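Local coordinates for conserved membrane protein (Chlamydia abortus, PDB 6GZU) that combines deubiquitinase and acetyltransferase activities in a secreted CE-clan effector, of which this chain is the catalytic part, and induces Golgi fragmentation, at residues H134-I139 with N155-R160. Numbering follows the deposited sequence. Where two conformers were deposited one is given.
Sequences HWTLVI and NFINNR
His134 and Phe156 lay their rings over one another, and this pair is the tight part of the contact. His134 sits at the start of strand 134-141; Phe156 comes from the loop that leads into helix 159-174. The ring planes meet obliquely at 32°, with centroids 4.1 Å apart. The two side chains run in opposite directions. His134 CB therefore lies over the phenyl face, 3.7 Å from the centroid of the Phe156 ring, as a CH-pi contact. At the other end, His134 NE2 comes to 3.7 Å from Phe156 CB. Between them, His134 CD2 approaches Phe156 CD1 at 3.4 Å. Both rings reach this overlap with CG trans to the backbone N (chi1 -178° for His134). Phe156 is partly exposed, whereas His134 is buried.

Further along the strand the contact becomes sparse. Thr136 and Ile157 meet through one pair of atoms, Thr136 OG1 and Ile157 CD1, 3.9 Å apart. The Thr136 hydroxyl finds its polar partner in Leu105 O of the adjoining strand. Beyond this point the segments diverge. Asn158, at the exposed side, caps helix 159-174: its OD1 accepts from Arg160 N at 2.9 Å, in the carbonyl plane and on a lone pair.

Asp151 ties the two sides together from outside. Its OD1 is hydrogen-bonded to His134 NE2 and its OD2 to Phe156 N, which is consistent with the loop backbone holding the carboxylate in place beside the imidazole. The His134 side chain also touches Cys204. His134, Asp151 and Cys204 have the geometry of a Cys-His-Asp triad, consistent with a Ulp1-like cysteine peptidase. The chemistry thus implies two restraints on the His134 ring: an apolar face contact with Phe156 and a polar hold on its NE2 by Asp151.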
loop_
_atom_site.group_PDB
_atom_site.type_symbol
_atom_site.label_atom_id
_atom_site.label_comp_id
_atom_site.label_asym_id
_atom_site.label_seq_id
_atom_site.Cartn_x
_atom_site.Cartn_y
_atom_site.Cartn_z
ATOM N N HIS A 134 3.426 -13.296 -2.352
ATOM C CA HIS A 134 2.668 -12.570 -3.365
ATOM C C HIS A 134 2.399 -11.193 -2.802
ATOM O O HIS A 134 2.060 -11.066 -1.633
ATOM C CB HIS A 134 1.340 -13.252 -3.762
ATOM C CG HIS A 134 0.599 -12.516 -4.842
ATOM N ND1 HIS A 134 1.146 -12.307 -6.098
ATOM C CD2 HIS A 134 -0.612 -11.895 -4.848
ATOM C CE1 HIS A 134 0.293 -11.607 -6.834
ATOM N NE2 HIS A 134 -0.787 -11.353 -6.106
ATOM N N TRP A 135 2.606 -10.169 -3.623
ATOM C CA TRP A 135 2.407 -8.777 -3.234
ATOM C C TRP A 135 1.232 -8.169 -3.951
ATOM O O TRP A 135 1.068 -8.365 -5.167
ATOM C CB TRP A 135 3.663 -7.974 -3.576
ATOM C CG TRP A 135 4.847 -8.316 -2.753
ATOM C CD1 TRP A 135 5.933 -9.069 -3.113
ATOM C CD2 TRP A 135 5.110 -7.855 -1.450
ATOM N NE1 TRP A 135 6.832 -9.145 -2.075
ATOM C CE2 TRP A 135 6.357 -8.363 -1.048
ATOM C CE3 TRP A 135 4.392 -7.049 -0.562
ATOM C CZ2 TRP A 135 6.891 -8.105 0.226
ATOM C CZ3 TRP A 135 4.928 -6.782 0.686
ATOM C CH2 TRP A 135 6.159 -7.301 1.073
ATOM N N THR A 136 0.409 -7.437 -3.192
ATOM C CA THR A 136 -0.682 -6.645 -3.727
ATOM C C THR A 136 -0.617 -5.270 -3.099
ATOM O O THR A 136 0.281 -4.984 -2.295
ATOM C CB THR A 136 -2.027 -7.298 -3.412
ATOM O OG1 THR A 136 -2.183 -7.421 -1.989
ATOM C CG2 THR A 136 -2.131 -8.694 -4.024
ATOM N N LEU A 137 -1.544 -4.378 -3.467
ATOM C CA LEU A 137 -1.470 -2.981 -2.992
ATOM C C LEU A 137 -2.865 -2.528 -2.581
ATOM O O LEU A 137 -3.822 -2.709 -3.340
ATOM C CB LEU A 137 -0.962 -2.087 -4.132
ATOM C CG LEU A 137 -0.808 -0.598 -3.792
ATOM C CD1 LEU A 137 0.325 -0.428 -2.769
ATOM C CD2 LEU A 137 -0.559 0.237 -5.062
ATOM N N VAL A 138 -2.984 -1.870 -1.427
ATOM C CA VAL A 138 -4.264 -1.256 -1.004
ATOM C C VAL A 138 -3.979 0.237 -0.956
ATOM O O VAL A 138 -3.051 0.708 -0.268
ATOM C CB VAL A 138 -4.692 -1.763 0.387
ATOM C CG1 VAL A 138 -5.887 -0.943 0.940
ATOM C CG2 VAL A 138 -5.061 -3.245 0.325
ATOM N N ILE A 139 -4.767 1.017 -1.689
ATOM C CA ILE A 139 -4.636 2.461 -1.660
ATOM C C ILE A 139 -5.885 3.055 -0.990
ATOM O O ILE A 139 -7.027 2.750 -1.382
ATOM C CB ILE A 139 -4.561 3.045 -3.096
ATOM C CG1 ILE A 139 -3.404 2.435 -3.891
ATOM C CG2 ILE A 139 -4.461 4.621 -3.010
ATOM C CD1 ILE A 139 -3.445 2.773 -5.378
ATOM N N ASN A 155 -7.205 -12.370 -8.588
ATOM C CA ASN A 155 -7.886 -13.032 -7.470
ATOM C C ASN A 155 -7.014 -13.979 -6.687
ATOM O O ASN A 155 -7.469 -14.994 -6.226
ATOM C CB ASN A 155 -9.179 -13.710 -7.894
ATOM C CG ASN A 155 -10.253 -12.721 -8.125
ATOM O OD1 ASN A 155 -10.858 -12.160 -7.157
ATOM N ND2 ASN A 155 -10.485 -12.429 -9.391
ATOM N N PHE A 156 -5.747 -13.635 -6.559
ATOM C CA PHE A 156 -4.854 -14.460 -5.769
ATOM C C PHE A 156 -5.279 -14.600 -4.310
ATOM O O PHE A 156 -5.139 -15.684 -3.736
ATOM C CB PHE A 156 -3.457 -13.881 -5.826
ATOM C CG PHE A 156 -2.388 -14.787 -5.258
ATOM C CD1 PHE A 156 -2.096 -14.758 -3.890
ATOM C CD2 PHE A 156 -1.661 -15.651 -6.062
ATOM C CE1 PHE A 156 -1.118 -15.553 -3.333
ATOM C CE2 PHE A 156 -0.691 -16.446 -5.510
ATOM C CZ PHE A 156 -0.413 -16.430 -4.147
ATOM N N ILE A 157 -5.785 -13.521 -3.706
ATOM C CA ILE A 157 -6.225 -13.602 -2.339
ATOM C C ILE A 157 -7.709 -13.975 -2.272
ATOM O O ILE A 157 -8.561 -13.332 -2.911
ATOM C CB ILE A 157 -6.029 -12.267 -1.582
ATOM C CG1 ILE A 157 -4.610 -11.720 -1.811
ATOM C CG2 ILE A 157 -6.326 -12.457 -0.074
ATOM C CD1 ILE A 157 -4.340 -10.485 -0.918
ATOM N N ASN A 158 -8.035 -15.037 -1.542
ATOM C CA ASN A 158 -9.432 -15.434 -1.456
ATOM C C ASN A 158 -10.303 -14.276 -1.008
ATOM O O ASN A 158 -9.921 -13.525 -0.098
ATOM C CB ASN A 158 -9.614 -16.567 -0.468
ATOM C CG ASN A 158 -10.922 -17.283 -0.667
ATOM O OD1 ASN A 158 -11.999 -16.787 -0.348
ATOM N ND2 ASN A 158 -10.828 -18.460 -1.247
ATOM N N ASN A 159 -11.475 -14.101 -1.640
ATOM C CA ASN A 159 -12.365 -13.002 -1.263
ATOM C C ASN A 159 -12.717 -13.031 0.219
ATOM O O ASN A 159 -12.938 -11.967 0.836
ATOM C CB ASN A 159 -13.686 -13.075 -2.019
ATOM C CG ASN A 159 -13.596 -12.612 -3.433
ATOM O OD1 ASN A 159 -12.633 -11.997 -3.830
ATOM N ND2 ASN A 159 -14.630 -12.913 -4.223
ATOM N N ARG A 160 -12.794 -14.230 0.783
ATOM C CA ARG A 160 -13.105 -14.403 2.208
ATOM C C ARG A 160 -12.109 -13.733 3.137
ATOM O O ARG A 160 -12.454 -13.404 4.306
ATOM C CB ARG A 160 -13.259 -15.902 2.556
ATOM C CG ARG A 160 -14.473 -16.558 1.914
ATOM C CD ARG A 160 -14.556 -18.085 2.183
#